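Local coordinates for extracellular sialidase/neuraminidase, putative (Aspergillus fumigatus, PDB 2XZI), which is a KDNase of the sialidase class, hydrolysing terminal KDN ketosidic linkages, with a six-bladed beta-propeller fold, at residues A[40-45]-A[105-110]; A[115-120]-A[154-159]. All coordinates share one frame; numbering follows the deposited sequence.

Interaction 1: A[40-45]-A[105-110]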
ATOM      1  N   ILE A  40      -1.259  -6.990   2.121  1.00  4.55           N
ATOM      2  CA  ILE A  40      -0.508  -5.739   2.274  1.00  5.05           C
ATOM      3  C   ILE A  40       0.169  -5.286   0.969  1.00  4.68           C
ATOM      4  O   ILE A  40       1.397  -5.238   0.879  1.00  4.91           O
ATOM      5  CB  ILE A  40       0.511  -5.794   3.464  1.00  5.27           C
ATOM      6  CG1 ILE A  40      -0.006  -6.613   4.669  1.00  5.04           C
ATOM      7  CG2 ILE A  40       0.874  -4.390   3.906  1.00  6.29           C
ATOM      8  CD1 ILE A  40      -1.306  -6.149   5.268  1.00  5.20           C
ATOM      9  N   PRO A  41      -0.643  -4.956  -0.051  1.00  4.33           N
ATOM     10  CA  PRO A  41      -0.142  -4.560  -1.376  1.00  4.39           C
ATOM     11  C   PRO A  41       0.502  -3.173  -1.437  1.00  4.48           C
ATOM     12  O   PRO A  41       0.147  -2.264  -0.676  1.00  5.24           O
ATOM     13  CB  PRO A  41      -1.407  -4.556  -2.241  1.00  4.39           C
ATOM     14  CG  PRO A  41      -2.498  -4.221  -1.255  1.00  4.08           C
ATOM     15  CD  PRO A  41      -2.117  -5.025  -0.036  1.00  4.80           C
ATOM     16  N   ALA A  42       1.444  -3.023  -2.358  1.00  4.19           N
ATOM     17  CA  ALA A  42       1.971  -1.710  -2.709  1.00  4.25           C
ATOM     18  C   ALA A  42       2.302  -1.757  -4.185  1.00  4.17           C
ATOM     19  O   ALA A  42       2.855  -2.754  -4.642  1.00  4.85           O
ATOM     20  CB  ALA A  42       3.213  -1.427  -1.920  1.00  4.39           C
ATOM     21  N   VAL A  43       2.031  -0.693  -4.920  1.00  4.79           N
ATOM     22  CA  VAL A  43       2.303  -0.663  -6.366  1.00  4.90           C
ATOM     23  C   VAL A  43       2.815   0.702  -6.803  1.00  5.48           C
ATOM     24  O   VAL A  43       2.326   1.748  -6.334  1.00  6.18           O
ATOM     25  CB  VAL A  43       1.056  -1.097  -7.197  1.00  5.36           C
ATOM     26  CG1 VAL A  43      -0.093  -0.072  -7.083  1.00  5.96           C
ATOM     27  CG2 VAL A  43       1.425  -1.380  -8.657  1.00  6.30           C
ATOM     28  N   VAL A  44       3.828   0.672  -7.671  1.00  5.01           N
ATOM     29  CA  VAL A  44       4.326   1.891  -8.293  1.00  5.52           C
ATOM     30  C   VAL A  44       4.634   1.675  -9.758  1.00  4.79           C
ATOM     31  O   VAL A  44       4.966   0.589 -10.178  1.00  6.34           O
ATOM     32  CB  VAL A  44       5.596   2.456  -7.589  1.00  5.76           C
ATOM     33  CG1 VAL A  44       5.253   2.972  -6.172  1.00  7.51           C
ATOM     34  CG2 VAL A  44       6.733   1.432  -7.579  1.00  6.70           C
ATOM     35  N   ARG A  45       4.513   2.744 -10.529  1.00  6.40           N
ATOM     36  CA  ARG A  45       4.999   2.773 -11.896  1.00  6.67           C
ATOM     37  C   ARG A  45       6.334   3.507 -11.878  1.00  7.25           C
ATOM     38  O   ARG A  45       6.460   4.576 -11.276  1.00  8.60           O
ATOM     39  CB  ARG A  45       3.998   3.521 -12.784  1.00  7.42           C
ATOM     40  CG  ARG A  45       4.415   3.534 -14.249  1.00 10.51           C
ATOM     41  CD  ARG A  45       3.757   4.642 -15.007  1.00 16.03           C
ATOM     42  NE  ARG A  45       4.535   5.870 -14.903  1.00 20.26           N
ATOM     43  CZ  ARG A  45       4.032   7.093 -15.047  1.00 24.07           C
ATOM     44  NH1 ARG A  45       2.735   7.267 -15.290  1.00 25.27           N
ATOM     45  NH2 ARG A  45       4.829   8.146 -14.931  1.00 25.76           N
ATOM     46  N   PRO A 105       5.230  -2.931   2.890  1.00  4.83           N
ATOM     47  CA  PRO A 105       5.933  -2.290   1.776  1.00  4.75           C
ATOM     48  C   PRO A 105       5.433  -0.871   1.501  1.00  4.13           C
ATOM     49  O   PRO A 105       4.226  -0.646   1.357  1.00  4.62           O
ATOM     50  CB  PRO A 105       5.613  -3.212   0.584  1.00  4.44           C
ATOM     51  CG  PRO A 105       4.337  -3.873   0.979  1.00  4.64           C
ATOM     52  CD  PRO A 105       4.468  -4.108   2.439  1.00  4.70           C
ATOM     53  N   THR A 106       6.369   0.082   1.450  1.00  4.47           N
ATOM     54  CA  THR A 106       6.046   1.487   1.179  1.00  4.57           C
ATOM     55  C   THR A 106       7.078   2.050   0.190  1.00  4.67           C
ATOM     56  O   THR A 106       8.074   2.658   0.588  1.00  4.93           O
ATOM     57  CB  THR A 106       5.977   2.313   2.480  1.00  4.60           C
ATOM     58  OG1 THR A 106       5.181   1.610   3.435  1.00  5.14           O
ATOM     59  CG2 THR A 106       5.347   3.678   2.237  1.00  4.70           C
ATOM     60  N   PRO A 107       6.829   1.843  -1.108  1.00  3.77           N
ATOM     61  CA  PRO A 107       7.755   2.261  -2.168  1.00  4.61           C
ATOM     62  C   PRO A 107       7.563   3.709  -2.585  1.00  4.99           C
ATOM     63  O   PRO A 107       6.459   4.254  -2.473  1.00  4.59           O
ATOM     64  CB  PRO A 107       7.410   1.310  -3.319  1.00  5.52           C
ATOM     65  CG  PRO A 107       5.936   1.056  -3.133  1.00  4.20           C
ATOM     66  CD  PRO A 107       5.767   0.957  -1.632  1.00  3.97           C
ATOM     67  N   VAL A 108       8.627   4.332  -3.100  1.00  4.64           N
ATOM     68  CA  VAL A 108       8.538   5.608  -3.785  1.00  5.42           C
ATOM     69  C   VAL A 108       9.589   5.632  -4.899  1.00  4.92           C
ATOM     70  O   VAL A 108      10.739   5.266  -4.674  1.00  5.75           O
ATOM     71  CB  VAL A 108       8.688   6.816  -2.809  1.00  5.68           C
ATOM     72  CG1 VAL A 108      10.017   6.772  -2.041  1.00  6.39           C
ATOM     73  CG2 VAL A 108       8.457   8.161  -3.540  1.00  7.45           C
ATOM     74  N   VAL A 109       9.172   6.091  -6.067  1.00  5.86           N
ATOM     75  CA  VAL A 109      10.062   6.196  -7.206  1.00  5.95           C
ATOM     76  C   VAL A 109      10.672   7.598  -7.218  1.00  5.54           C
ATOM     77  O   VAL A 109       9.962   8.598  -7.234  1.00  7.18           O
ATOM     78  CB  VAL A 109       9.330   5.917  -8.534  1.00  5.92           C
ATOM     79  CG1 VAL A 109      10.309   6.086  -9.719  1.00  7.37           C
ATOM     80  CG2 VAL A 109       8.687   4.516  -8.542  1.00  6.91           C
ATOM     81  N   ASP A 110      12.005   7.653  -7.193  1.00  5.86           N
ATOM     82  CA  ASP A 110      12.714   8.939  -7.240  1.00  6.58           C
ATOM     83  C   ASP A 110      12.994   9.384  -8.679  1.00  7.11           C
ATOM     84  O   ASP A 110      12.808   8.599  -9.610  1.00  7.06           O
ATOM     85  CB  ASP A 110      13.993   8.896  -6.401  1.00  6.00           C
ATOM     86  CG  ASP A 110      14.303  10.228  -5.723  1.00  5.96           C
ATOM     87  OD1 ASP A 110      13.798  11.287  -6.177  1.00  6.07           O
ATOM     88  OD2 ASP A 110      15.058  10.205  -4.730  1.00  6.60           O
TER
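A42 presents its CB to two prolines at once, standing 3.5 Å from CD of P107 and 3.9 Å from CB of P105. With CG1 anti to the carbonyl carbon (chi1 -68°), V44 splays its two methyls: CG1 packs 3.7 Å from CG of P107, and CG2 lies 3.8 Å from CG2 of V109, the two valine side chains crossing obliquely. At the opposite end the methyl CG2 of I40 reaches CD of P105 at 3.9 Å, the two side chains nearly perpendicular. The carbonyl O of I40 lies 3.2 Å from CG of P105; this oxygen is buried against the ring without a polar partner in the model. Strands 40-45 and 105-109 run almost parallel, 7° apart, but their axes come no closer than 6.7 Å, so side chains rather than backbone bonds join them. Each strand is hydrogen-bonded through its backbone to its own sheet neighbour: A42 and V44 to F54 and L52, T106 to F118. I40 also touches the bound deamino-alpha-neuraminic acid, and its N bonds to E354. Apolar contact between the innermost strands of successive blades, beside a central ligand pocket, is characteristic of the sialidase beta-propeller.

Interaction 2: A[115-120]-A[154-159]; sequences IYLFLS and YLTESR
Strands 115-120 and 154-158 run antiparallel, their axes 4.7 Å apart at closest approach and at 157°, and are laced by six backbone hydrogen bonds in three reciprocal pairs: I115 with S158, L117 with T156, L119 with Y154. The bond from N of T156 to O of L117 is nearly straight at 173°. Between these lie the non-hydrogen-bonded pairs Y116-E157 and F118-L155, where CA of F118 makes a CA-H...O contact of 3.4 Å to O of Y154. On their face, L155 carries the packing. Its CG stands anti to the backbone N, and this torsion together with the turn at chi2 carries CD1 over the F118 ring, 3.6 Å from the ring centroid and only 5° off the normal, a CH-pi contact; the same methyl lies 3.9 Å from CD1 of Y116. E157 lies alongside Y116, CB to CD1 3.9 Å. W218 meets both aromatic rings edge-to-face. On the other face CG2 of T156 packs 3.9 Å from CB of L117, while its OG1 turns outward to O of S166. Strand 169-170 follows beyond 152-158, so this is the central pairing of a four-stranded antiparallel propeller blade.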
ATOM      1  N   ILE A 115      14.274   3.204  -7.156  1.00  6.31           N
ATOM      2  CA  ILE A 115      13.063   2.876  -6.417  1.00  6.36           C
ATOM      3  C   ILE A 115      13.431   2.554  -4.973  1.00  6.32           C
ATOM      4  O   ILE A 115      14.108   1.571  -4.694  1.00  7.20           O
ATOM      5  CB  ILE A 115      12.246   1.721  -7.033  1.00  6.00           C
ATOM      6  CG1 ILE A 115      11.952   1.977  -8.521  1.00  7.87           C
ATOM      7  CG2 ILE A 115      10.944   1.555  -6.235  1.00  7.24           C
ATOM      8  CD1 ILE A 115      12.928   1.250  -9.466  1.00  9.24           C
ATOM      9  N   TYR A 116      12.991   3.413  -4.062  1.00  5.80           N
ATOM     10  CA  TYR A 116      13.164   3.197  -2.661  1.00  5.34           C
ATOM     11  C   TYR A 116      12.013   2.363  -2.131  1.00  5.28           C
ATOM     12  O   TYR A 116      10.866   2.567  -2.514  1.00  7.12           O
ATOM     13  CB  TYR A 116      13.177   4.533  -1.939  1.00  5.97           C
ATOM     14  CG  TYR A 116      14.441   5.358  -2.031  1.00  5.75           C
ATOM     15  CD1 TYR A 116      15.628   4.914  -1.444  1.00  6.76           C
ATOM     16  CD2 TYR A 116      14.415   6.613  -2.628  1.00  5.80           C
ATOM     17  CE1 TYR A 116      16.780   5.706  -1.486  1.00  8.00           C
ATOM     18  CE2 TYR A 116      15.552   7.401  -2.672  1.00  6.57           C
ATOM     19  CZ  TYR A 116      16.717   6.930  -2.098  1.00  6.04           C
ATOM     20  OH  TYR A 116      17.854   7.722  -2.100  1.00  8.44           O
ATOM     21  N   LEU A 117      12.323   1.418  -1.245  1.00  4.35           N
ATOM     22  CA  LEU A 117      11.291   0.634  -0.585  1.00  4.94           C
ATOM     23  C   LEU A 117      11.544   0.635   0.925  1.00  4.59           C
ATOM     24  O   LEU A 117      12.488   0.012   1.423  1.00  5.37           O
ATOM     25  CB  LEU A 117      11.208  -0.786  -1.167  1.00  4.54           C
ATOM     26  CG  LEU A 117      10.222  -1.749  -0.512  1.00  5.80           C
ATOM     27  CD1 LEU A 117       8.818  -1.415  -0.913  1.00  5.36           C
ATOM     28  CD2 LEU A 117      10.552  -3.146  -0.976  1.00  7.77           C
ATOM     29  N   PHE A 118      10.705   1.371   1.641  1.00  5.07           N
ATOM     30  CA  PHE A 118      10.707   1.294   3.096  1.00  5.24           C
ATOM     31  C   PHE A 118       9.893   0.095   3.558  1.00  5.52           C
ATOM     32  O   PHE A 118       8.901  -0.259   2.935  1.00  5.74           O
ATOM     33  CB  PHE A 118      10.134   2.581   3.702  1.00  5.95           C
ATOM     34  CG  PHE A 118      11.045   3.780   3.579  1.00  5.81           C
ATOM     35  CD1 PHE A 118      11.018   4.601   2.440  1.00  6.79           C
ATOM     36  CD2 PHE A 118      11.949   4.081   4.609  1.00  6.99           C
ATOM     37  CE1 PHE A 118      11.892   5.704   2.328  1.00  6.93           C
ATOM     38  CE2 PHE A 118      12.822   5.185   4.497  1.00  7.12           C
ATOM     39  CZ  PHE A 118      12.776   5.990   3.354  1.00  5.97           C
ATOM     40  N   LEU A 119      10.332  -0.529   4.651  1.00  6.19           N
ATOM     41  CA  LEU A 119       9.716  -1.756   5.160  1.00  6.94           C
ATOM     42  C   LEU A 119       9.762  -1.745   6.673  1.00  6.47           C
ATOM     43  O   LEU A 119      10.640  -1.105   7.243  1.00  6.52           O
ATOM     44  CB  LEU A 119      10.507  -3.004   4.722  1.00  8.82           C
ATOM     45  CG  LEU A 119      10.756  -3.264   3.253  1.00  9.93           C
ATOM     46  CD1 LEU A 119      11.803  -4.362   3.055  1.00 12.04           C
ATOM     47  CD2 LEU A 119       9.458  -3.658   2.591  1.00 11.05           C
ATOM     48  N   SER A 120       8.843  -2.474   7.299  1.00  5.63           N
ATOM     49  CA  SER A 120       8.886  -2.763   8.723  1.00  5.68           C
ATOM     50  C   SER A 120       9.362  -4.206   8.936  1.00  5.59           C
ATOM     51  O   SER A 120       9.177  -5.074   8.063  1.00  5.96           O
ATOM     52  CB  SER A 120       7.489  -2.583   9.327  1.00  6.12           C
ATOM     53  OG  SER A 120       7.034  -1.232   9.229  1.00  6.84           O
ATOM     54  N   TYR A 154      13.366  -0.526   7.924  1.00  6.47           N
ATOM     55  CA  TYR A 154      14.403  -0.851   6.967  1.00  6.19           C
ATOM     56  C   TYR A 154      14.209  -0.127   5.648  1.00  5.77           C
ATOM     57  O   TYR A 154      13.085   0.226   5.277  1.00  6.37           O
ATOM     58  CB  TYR A 154      14.373  -2.348   6.726  1.00  6.11           C
ATOM     59  CG  TYR A 154      15.187  -3.153   7.722  1.00  6.13           C
ATOM     60  CD1 TYR A 154      14.628  -3.617   8.922  1.00  6.24           C
ATOM     61  CD2 TYR A 154      16.513  -3.473   7.456  1.00  6.42           C
ATOM     62  CE1 TYR A 154      15.380  -4.386   9.810  1.00  8.55           C
ATOM     63  CE2 TYR A 154      17.265  -4.246   8.355  1.00  6.92           C
ATOM     64  CZ  TYR A 154      16.704  -4.683   9.522  1.00  9.22           C
ATOM     65  OH  TYR A 154      17.460  -5.448  10.392  1.00 10.46           O
ATOM     66  N   LEU A 155      15.309   0.063   4.929  1.00  6.26           N
ATOM     67  CA  LEU A 155      15.263   0.640   3.591  1.00  5.46           C
ATOM     68  C   LEU A 155      16.083  -0.184   2.620  1.00  6.15           C
ATOM     69  O   LEU A 155      17.255  -0.470   2.870  1.00  6.24           O
ATOM     70  CB  LEU A 155      15.776   2.085   3.614  1.00  5.75           C
ATOM     71  CG  LEU A 155      15.804   2.817   2.273  1.00  5.77           C
ATOM     72  CD1 LEU A 155      14.392   3.049   1.697  1.00  5.89           C
ATOM     73  CD2 LEU A 155      16.560   4.144   2.407  1.00  8.40           C
ATOM     74  N   THR A 156      15.454  -0.567   1.515  1.00  6.24           N
ATOM     75  CA  THR A 156      16.169  -1.149   0.382  1.00  6.74           C
ATOM     76  C   THR A 156      15.875  -0.294  -0.848  1.00  6.72           C
ATOM     77  O   THR A 156      14.939   0.524  -0.854  1.00  7.36           O
ATOM     78  CB  THR A 156      15.785  -2.632   0.180  1.00  6.74           C
ATOM     79  OG1 THR A 156      16.417  -3.131  -1.011  1.00  8.00           O
ATOM     80  CG2 THR A 156      14.279  -2.803   0.048  1.00  8.21           C
ATOM     81  N   GLU A 157      16.696  -0.437  -1.879  1.00  7.33           N
ATOM     82  CA  GLU A 157      16.417   0.260  -3.125  1.00  7.87           C
ATOM     83  C   GLU A 157      16.881  -0.544  -4.319  1.00  7.37           C
ATOM     84  O   GLU A 157      17.675  -1.475  -4.181  1.00  7.30           O
ATOM     85  CB  GLU A 157      17.000   1.679  -3.134  1.00  8.99           C
ATOM     86  CG  GLU A 157      18.516   1.754  -3.154  1.00 11.30           C
ATOM     87  CD  GLU A 157      19.151   1.476  -1.811  1.00 14.84           C
ATOM     88  OE1 GLU A 157      18.635   1.978  -0.788  1.00 13.96           O
ATOM     89  OE2 GLU A 157      20.180   0.773  -1.775  1.00 17.26           O
ATOM     90  N   SER A 158      16.324  -0.197  -5.468  1.00  6.62           N
ATOM     91  CA  SER A 158      16.723  -0.800  -6.733  1.00  7.15           C
ATOM     92  C   SER A 158      17.198   0.280  -7.686  1.00  7.19           C
ATOM     93  O   SER A 158      16.588   1.347  -7.787  1.00  6.80           O
ATOM     94  CB  SER A 158      15.557  -1.584  -7.337  1.00  7.90           C
ATOM     95  OG  SER A 158      15.858  -2.039  -8.654  1.00  6.82           O
ATOM     96  N   ARG A 159      18.299  -0.021  -8.389  1.00  6.76           N
ATOM     97  CA  ARG A 159      18.848   0.903  -9.385  1.00  7.59           C
ATOM     98  C   ARG A 159      18.622   0.400 -10.809  1.00  8.08           C
ATOM     99  O   ARG A 159      19.075   1.035 -11.768  1.00  9.21           O
ATOM    100  CB  ARG A 159      20.357   1.080  -9.190  1.00  7.80           C
ATOM    101  CG  ARG A 159      20.833   1.274  -7.771  1.00  9.88           C
ATOM    102  CD  ARG A 159      20.361   2.592  -7.170  1.00  9.19           C
ATOM    103  NE  ARG A 159      20.985   2.814  -5.864  1.00  9.14           N
ATOM    104  CZ  ARG A 159      21.009   3.992  -5.238  1.00  6.76           C
ATOM    105  NH1 ARG A 159      20.390   5.053  -5.763  1.00  8.68           N
ATOM    106  NH2 ARG A 159      21.618   4.090  -4.057  1.00  9.76           N
TER

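Strand 101-109 joins the two contacts: in interaction 1 its P105, P107 and V109 side chains pack against strand 37-45 of another sheet, while its backbone pairs with strand 115-122, the first partner of interaction 2. N of V108 lies 2.9 Å from O of Y116, a probable hydrogen bond. L117 side-chain packing on P105 and P107 continues the layer outward. Both contacts are buried, but interaction 1 is centred about 7 Å from the chain centre and interaction 2 about 14 Å. Chemistry follows place: the 343 Å² between blades is apolar packing of side chains on one another and on a few backbone carbonyls, whereas within one blade 556 Å² combines backbone hydrogen bonds with aromatic and aliphatic packing on the two faces of the sheet.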